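Local atomic coordinates of photoreceptor-histidine kinase BphP (Stigmatella aurantiaca DW4/3-1, PDB entry 6BAF), a protein that probably senses red and far-red light through a bound bilin chromophore and passes the signal on as a histidine kinase that bears on cell development. Residues H17-V22 with A39-S44; E66-S71 with N78-V83. All blocks are in the same frame, centred on the assembly; numbering follows the deposited sequence.

Contact 1: H17-V22 with A39-S44; sequences HGVLLV and AVLGNS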
ATOM      1  N   HIS A  17      -6.180  24.872  -7.851  1.00 44.40           N
ATOM      2  CA  HIS A  17      -7.171  23.810  -7.627  1.00 44.47           C
ATOM      3  C   HIS A  17      -7.246  23.364  -6.183  1.00 47.65           C
ATOM      4  O   HIS A  17      -8.147  22.587  -5.845  1.00 48.93           O
ATOM      5  CB  HIS A  17      -6.889  22.575  -8.492  1.00 43.33           C
ATOM      6  CG  HIS A  17      -5.528  21.989  -8.279  1.00 41.77           C
ATOM      7  ND1 HIS A  17      -4.390  22.525  -8.849  1.00 40.44           N
ATOM      8  CD2 HIS A  17      -5.119  20.923  -7.548  1.00 44.16           C
ATOM      9  CE1 HIS A  17      -3.340  21.803  -8.490  1.00 41.28           C
ATOM     10  NE2 HIS A  17      -3.754  20.833  -7.687  1.00 41.98           N
ATOM     11  N   GLY A  18      -6.314  23.805  -5.325  1.00 44.78           N
ATOM     12  CA  GLY A  18      -6.402  23.561  -3.896  1.00 41.48           C
ATOM     13  C   GLY A  18      -6.217  24.877  -3.156  1.00 45.95           C
ATOM     14  O   GLY A  18      -6.016  25.924  -3.769  1.00 42.03           O
ATOM     15  N   VAL A  19      -6.308  24.810  -1.830  1.00 40.88           N
ATOM     16  CA  VAL A  19      -6.102  25.984  -0.994  1.00 43.85           C
ATOM     17  C   VAL A  19      -4.881  25.716  -0.130  1.00 42.49           C
ATOM     18  O   VAL A  19      -4.704  24.602   0.363  1.00 39.40           O
ATOM     19  CB  VAL A  19      -7.330  26.326  -0.118  1.00 44.83           C
ATOM     20  CG1 VAL A  19      -6.936  27.339   0.982  1.00 44.65           C
ATOM     21  CG2 VAL A  19      -8.396  26.954  -0.966  1.00 45.39           C
ATOM     22  N   LEU A  20      -4.041  26.733   0.050  1.00 37.94           N
ATOM     23  CA  LEU A  20      -2.937  26.666   0.997  1.00 39.17           C
ATOM     24  C   LEU A  20      -3.223  27.569   2.194  1.00 40.11           C
ATOM     25  O   LEU A  20      -3.559  28.742   2.022  1.00 39.45           O
ATOM     26  CB  LEU A  20      -1.646  27.074   0.322  1.00 35.29           C
ATOM     27  CG  LEU A  20      -0.412  26.917   1.214  1.00 40.75           C
ATOM     28  CD1 LEU A  20       0.731  26.282   0.432  1.00 38.51           C
ATOM     29  CD2 LEU A  20      -0.027  28.304   1.816  1.00 39.27           C
ATOM     30  N   LEU A  21      -3.096  27.018   3.396  1.00 41.06           N
ATOM     31  CA  LEU A  21      -3.163  27.763   4.647  1.00 38.83           C
ATOM     32  C   LEU A  21      -1.850  27.601   5.400  1.00 43.02           C
ATOM     33  O   LEU A  21      -1.219  26.547   5.327  1.00 39.56           O
ATOM     34  CB  LEU A  21      -4.302  27.245   5.522  1.00 39.59           C
ATOM     35  CG  LEU A  21      -5.678  27.123   4.876  1.00 40.96           C
ATOM     36  CD1 LEU A  21      -6.606  26.478   5.884  1.00 41.60           C
ATOM     37  CD2 LEU A  21      -6.219  28.505   4.435  1.00 39.92           C
ATOM     38  N   VAL A  22      -1.420  28.638   6.128  1.00 38.72           N
ATOM     39  CA  VAL A  22      -0.352  28.498   7.116  1.00 35.62           C
ATOM     40  C   VAL A  22      -0.967  28.706   8.495  1.00 40.62           C
ATOM     41  O   VAL A  22      -1.789  29.612   8.689  1.00 40.21           O
ATOM     42  CB  VAL A  22       0.804  29.471   6.878  1.00 37.34           C
ATOM     43  CG1 VAL A  22       1.830  29.311   7.967  1.00 39.37           C
ATOM     44  CG2 VAL A  22       1.444  29.246   5.492  1.00 37.44           C
ATOM     45  N   ALA A  39     -13.564  30.809  -3.882  1.00 51.59           N
ATOM     46  CA  ALA A  39     -13.985  29.776  -4.818  1.00 54.82           C
ATOM     47  C   ALA A  39     -13.934  28.387  -4.191  1.00 60.20           C
ATOM     48  O   ALA A  39     -14.849  27.583  -4.386  1.00 63.26           O
ATOM     49  CB  ALA A  39     -13.126  29.822  -6.075  1.00 51.23           C
ATOM     50  N   VAL A  40     -12.886  28.072  -3.441  1.00 57.21           N
ATOM     51  CA  VAL A  40     -12.706  26.681  -3.022  1.00 51.10           C
ATOM     52  C   VAL A  40     -13.366  26.396  -1.684  1.00 55.71           C
ATOM     53  O   VAL A  40     -13.915  25.310  -1.472  1.00 55.51           O
ATOM     54  CB  VAL A  40     -11.206  26.366  -2.976  1.00 53.78           C
ATOM     55  CG1 VAL A  40     -10.980  24.946  -2.468  1.00 47.88           C
ATOM     56  CG2 VAL A  40     -10.583  26.632  -4.332  1.00 49.53           C
ATOM     57  N   LEU A  41     -13.315  27.358  -0.764  1.00 54.31           N
ATOM     58  CA  LEU A  41     -13.702  27.148   0.623  1.00 52.90           C
ATOM     59  C   LEU A  41     -15.043  27.785   0.991  1.00 54.16           C
ATOM     60  O   LEU A  41     -15.687  27.341   1.948  1.00 53.53           O
ATOM     61  CB  LEU A  41     -12.606  27.721   1.538  1.00 53.85           C
ATOM     62  CG  LEU A  41     -11.651  26.842   2.342  1.00 56.30           C
ATOM     63  CD1 LEU A  41     -11.368  25.504   1.696  1.00 50.82           C
ATOM     64  CD2 LEU A  41     -10.354  27.577   2.693  1.00 48.30           C
ATOM     65  N   GLY A  42     -15.475  28.815   0.279  1.00 54.91           N
ATOM     66  CA  GLY A  42     -16.632  29.558   0.725  1.00 57.26           C
ATOM     67  C   GLY A  42     -16.336  30.667   1.709  1.00 58.77           C
ATOM     68  O   GLY A  42     -17.277  31.246   2.252  1.00 64.02           O
ATOM     69  N   ASN A  43     -15.061  30.991   1.955  1.00 59.08           N
ATOM     70  CA  ASN A  43     -14.669  32.104   2.816  0.72 56.54           C
ATOM     71  C   ASN A  43     -13.672  33.003   2.098  1.00 55.58           C
ATOM     72  O   ASN A  43     -12.998  32.590   1.151  1.00 58.66           O
ATOM     73  CB  ASN A  43     -14.038  31.624   4.118  1.00 57.94           C
ATOM     74  CG  ASN A  43     -15.012  30.939   5.010  1.00 59.82           C
ATOM     75  OD1 ASN A  43     -15.028  29.720   5.097  1.00 60.93           O
ATOM     76  ND2 ASN A  43     -15.856  31.716   5.672  1.00 58.25           N
ATOM     77  N   SER A  44     -13.583  34.252   2.556  1.00 59.95           N
ATOM     78  CA  SER A  44     -12.610  35.206   2.023  1.00 60.50           C
ATOM     79  C   SER A  44     -11.302  35.155   2.817  1.00 58.69           C
ATOM     80  O   SER A  44     -11.237  34.609   3.923  1.00 58.34           O
ATOM     81  CB  SER A  44     -13.165  36.618   2.087  1.00 58.95           C
ATOM     82  OG  SER A  44     -13.560  36.883   3.424  1.00 62.05           O
TER

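Contact 2: E66-S71 with N78-V83; sequences EADLRS and NPLKVV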
ATOM      1  N   GLU A  66      -7.240  18.764  14.896  1.00 50.26           N
ATOM      2  CA  GLU A  66      -6.305  19.594  15.649  1.00 52.02           C
ATOM      3  C   GLU A  66      -5.233  18.748  16.311  1.00 51.08           C
ATOM      4  O   GLU A  66      -4.052  19.131  16.335  1.00 47.54           O
ATOM      5  CB  GLU A  66      -7.054  20.422  16.699  1.00 49.01           C
ATOM      6  CG  GLU A  66      -7.907  21.495  16.087  1.00 49.48           C
ATOM      7  CD  GLU A  66      -8.777  22.203  17.108  1.00 67.18           C
ATOM      8  OE1 GLU A  66      -8.943  21.683  18.247  1.00 69.75           O
ATOM      9  OE2 GLU A  66      -9.296  23.290  16.762  1.00 71.34           O
ATOM     10  N   ALA A  67      -5.628  17.599  16.870  1.00 52.16           N
ATOM     11  CA  ALA A  67      -4.658  16.671  17.459  1.00 49.49           C
ATOM     12  C   ALA A  67      -3.607  16.235  16.446  1.00 49.45           C
ATOM     13  O   ALA A  67      -2.406  16.185  16.769  1.00 52.06           O
ATOM     14  CB  ALA A  67      -5.385  15.454  18.032  1.00 53.20           C
ATOM     15  N   ASP A  68      -4.028  15.922  15.208  1.00 45.66           N
ATOM     16  CA  ASP A  68      -3.069  15.522  14.168  1.00 50.07           C
ATOM     17  C   ASP A  68      -2.129  16.673  13.790  1.00 48.42           C
ATOM     18  O   ASP A  68      -0.919  16.476  13.645  1.00 45.65           O
ATOM     19  CB  ASP A  68      -3.802  15.036  12.915  1.00 52.99           C
ATOM     20  CG  ASP A  68      -4.596  13.735  13.145  1.00 62.62           C
ATOM     21  OD1 ASP A  68      -4.320  13.013  14.150  1.00 56.77           O
ATOM     22  OD2 ASP A  68      -5.491  13.441  12.300  1.00 64.59           O
ATOM     23  N   LEU A  69      -2.680  17.870  13.565  1.00 47.10           N
ATOM     24  CA  LEU A  69      -1.854  19.018  13.172  1.00 46.37           C
ATOM     25  C   LEU A  69      -0.813  19.364  14.220  1.00 46.33           C
ATOM     26  O   LEU A  69       0.280  19.846  13.876  1.00 48.37           O
ATOM     27  CB  LEU A  69      -2.729  20.236  12.947  1.00 44.48           C
ATOM     28  CG  LEU A  69      -3.315  20.635  11.605  1.00 46.00           C
ATOM     29  CD1 LEU A  69      -2.660  20.001  10.381  1.00 42.07           C
ATOM     30  CD2 LEU A  69      -4.814  20.627  11.590  1.00 45.78           C
ATOM     31  N   ARG A  70      -1.118  19.133  15.501  1.00 46.27           N
ATOM     32  CA  ARG A  70      -0.141  19.355  16.573  1.00 49.87           C
ATOM     33  C   ARG A  70       0.781  18.170  16.790  1.00 51.42           C
ATOM     34  O   ARG A  70       1.688  18.244  17.624  1.00 53.48           O
ATOM     35  CB  ARG A  70      -0.866  19.668  17.887  1.00 51.03           C
ATOM     36  CG  ARG A  70      -1.512  21.023  17.884  1.00 51.28           C
ATOM     37  CD  ARG A  70      -2.599  21.148  18.945  1.00 56.11           C
ATOM     38  NE  ARG A  70      -3.100  22.515  18.956  1.00 50.97           N
ATOM     39  CZ  ARG A  70      -4.353  22.841  19.226  1.00 53.96           C
ATOM     40  NH1 ARG A  70      -5.224  21.888  19.517  1.00 59.23           N
ATOM     41  NH2 ARG A  70      -4.742  24.116  19.198  1.00 57.26           N
ATOM     42  N   SER A  71       0.574  17.081  16.061  1.00 51.35           N
ATOM     43  CA  SER A  71       1.163  15.817  16.473  1.00 53.83           C
ATOM     44  C   SER A  71       2.661  15.809  16.280  1.00 55.07           C
ATOM     45  O   SER A  71       3.396  15.353  17.161  1.00 64.73           O
ATOM     46  CB  SER A  71       0.554  14.646  15.710  1.00 52.32           C
ATOM     47  OG  SER A  71       1.467  13.570  15.782  1.00 55.57           O
ATOM     48  N   ASN A  78      -0.718  12.088   7.309  1.00 43.49           N
ATOM     49  CA  ASN A  78      -1.407  12.488   6.067  1.00 41.49           C
ATOM     50  C   ASN A  78      -1.974  11.240   5.364  1.00 46.76           C
ATOM     51  O   ASN A  78      -1.385  10.171   5.446  1.00 43.12           O
ATOM     52  CB  ASN A  78      -0.479  13.262   5.115  1.00 42.56           C
ATOM     53  CG  ASN A  78      -0.084  14.642   5.672  1.00 44.90           C
ATOM     54  OD1 ASN A  78      -0.926  15.355   6.207  1.00 42.13           O
ATOM     55  ND2 ASN A  78       1.182  14.992   5.576  1.00 39.22           N
ATOM     56  N   PRO A  79      -3.118  11.374   4.682  1.00 44.54           N
ATOM     57  CA  PRO A  79      -3.897  12.614   4.527  1.00 41.35           C
ATOM     58  C   PRO A  79      -4.812  12.867   5.733  1.00 47.90           C
ATOM     59  O   PRO A  79      -5.258  11.937   6.400  1.00 44.10           O
ATOM     60  CB  PRO A  79      -4.711  12.362   3.259  1.00 41.59           C
ATOM     61  CG  PRO A  79      -4.983  10.777   3.327  1.00 40.71           C
ATOM     62  CD  PRO A  79      -3.675  10.232   3.919  1.00 43.61           C
ATOM     63  N   LEU A  80      -5.062  14.133   6.038  0.92 45.35           N
ATOM     64  CA  LEU A  80      -5.964  14.472   7.121  0.98 45.43           C
ATOM     65  C   LEU A  80      -7.353  14.613   6.540  0.95 43.34           C
ATOM     66  O   LEU A  80      -7.521  15.136   5.446  0.92 46.53           O
ATOM     67  CB  LEU A  80      -5.531  15.776   7.794  1.00 45.27           C
ATOM     68  CG  LEU A  80      -4.043  15.802   8.137  1.00 49.56           C
ATOM     69  CD1 LEU A  80      -3.650  17.205   8.626  1.00 46.66           C
ATOM     70  CD2 LEU A  80      -3.685  14.716   9.169  1.00 48.46           C
ATOM     71  N   LYS A  81      -8.353  14.137   7.265  1.00 48.55           N
ATOM     72  CA  LYS A  81      -9.721  14.389   6.851  1.00 50.28           C
ATOM     73  C   LYS A  81     -10.110  15.779   7.337  1.00 52.51           C
ATOM     74  O   LYS A  81     -10.071  16.060   8.538  1.00 53.12           O
ATOM     75  CB  LYS A  81     -10.663  13.327   7.412  1.00 53.95           C
ATOM     76  CG  LYS A  81     -12.114  13.619   7.047  1.00 63.83           C
ATOM     77  CD  LYS A  81     -13.086  12.493   7.453  1.00 67.60           C
ATOM     78  CE  LYS A  81     -12.801  11.984   8.872  1.00 68.86           C
ATOM     79  NZ  LYS A  81     -13.512  12.795   9.901  1.00 74.96           N
ATOM     80  N   VAL A  82     -10.446  16.662   6.413  1.00 48.60           N
ATOM     81  CA  VAL A  82     -10.826  18.019   6.749  1.00 49.94           C
ATOM     82  C   VAL A  82     -12.227  18.219   6.220  1.00 51.99           C
ATOM     83  O   VAL A  82     -12.461  18.068   5.015  1.00 54.76           O
ATOM     84  CB  VAL A  82      -9.859  19.056   6.148  1.00 49.23           C
ATOM     85  CG1 VAL A  82     -10.419  20.460   6.357  1.00 48.90           C
ATOM     86  CG2 VAL A  82      -8.438  18.887   6.746  1.00 47.53           C
ATOM     87  N   VAL A  83     -13.158  18.556   7.105  1.00 51.80           N
ATOM     88  CA  VAL A  83     -14.534  18.838   6.716  1.00 55.49           C
ATOM     89  C   VAL A  83     -14.802  20.302   7.038  1.00 52.79           C
ATOM     90  O   VAL A  83     -14.848  20.689   8.210  1.00 53.98           O
ATOM     91  CB  VAL A  83     -15.528  17.910   7.426  1.00 60.35           C
ATOM     92  CG1 VAL A  83     -16.961  18.250   7.030  1.00 58.30           C
ATOM     93  CG2 VAL A  83     -15.169  16.426   7.122  1.00 55.09           C
TER

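Contact 1: H17-V22 with A39-S44
Val19 and Val40 bring their backbones within 6.9 Å, CA to CA, where strand 19-23 begins and passes the short helix 37-41. This is the PAS fold at the start of the chromophore-binding module, in which short helices pack against an antiparallel sheet. The pairing illustrates how one beta-branched side chain can serve two helix residues at once. Both branches of Val19 are used. CG2, which lies beside its own backbone N and anti to the carbonyl carbon, meets the flank of Val40, with CB at 3.5 Å and CG1 at 3.6 Å, so that the two valines pass alongside each other in opposite directions. The other branch, CG1, is anti to the backbone N (chi1 166°) and turns to Leu41. No hydrogen bond spans the segments, and the attraction is wholly apolar.

Gly18 O accepts a hydrogen bond from Asn36 ND2, while the backbone of Val19 pairs with Leu108 of strand 103-110. Gly42, with a positive phi of 86°, takes the chain out of the helix, and Ser44 then caps the next one. Leu41 reaches further, touching Trp84 of strand 80-85, and its side chain crosses that of Val19 at a slant, with CD2 3.8 Å from Val19 CG1.

Contact 2: E66-S71 with N78-V83
Leu80 reaches from the first position of strand 80-85 to the last turn of helix 59-69 and divides its two methyl groups between Asp68 and Leu69. It is a compact example of how a helix is seated on a sheet in a PAS fold: one branched residue of the strand meets two consecutive residues of the helix. The CA atoms of Asp68 and Leu80 stand 7.7 Å apart, and the space between the backbones is spanned by side chains, with no hydrogen bond across it.

With CG anti to its carbonyl carbon (chi1 -49°), Leu80 extends toward the helix. Its CD2 lies alongside Asp68, 3.8 Å from CB and equally far from OD2, the two side chains running antiparallel to one another as they pass. The aspartate therefore offers its methylene and one carboxylate oxygen to a methyl group, a contact of van der Waals kind. Leu69 comes from another quarter. Its CB does not aim straight at the strand, but the end of the side chain swings closer and crosses Leu80 obliquely, methyl against methyl. CD1 of Leu69 and CD1 of Leu80 are 3.4 Å apart, which is tighter than usual for two carbons.

Beyond this pair, the helix end is marked by the backbone bond from Ser71 N to Asp68 O, 2.9 Å long. Just before the strand, Pro79 packs on Phe123 of the second subunit. Leu80 also rests on Leu65, one turn earlier in helix 59-69, and both Leu69 and Leu80 touch Ala97 of strand 90-100, to which strand 80-85 is joined by backbone bonds such as Leu80 with Gly95.

After the short strand 13-14 the chain forms strand 19-23, passes through strand 30-34 and returns in helix 37-41, where contact 1 closes a loop of 16 residues. It then runs through helices 45-48 and 59-69 before the loop 70-79 leads into strand 80-85 and contact 2 closes. The two loops follow in series, neither nested nor crossed; their centres lie about 17 Å apart and their nearest atoms about 7 Å, so the two contacts do not touch. Both nevertheless reach one antiparallel sheet: contact 1 ties a helix to strand 19-23 in its interior, contact 2 ties another to strand 80-85 at its margin, with strands 103-110 and 90-100 between them.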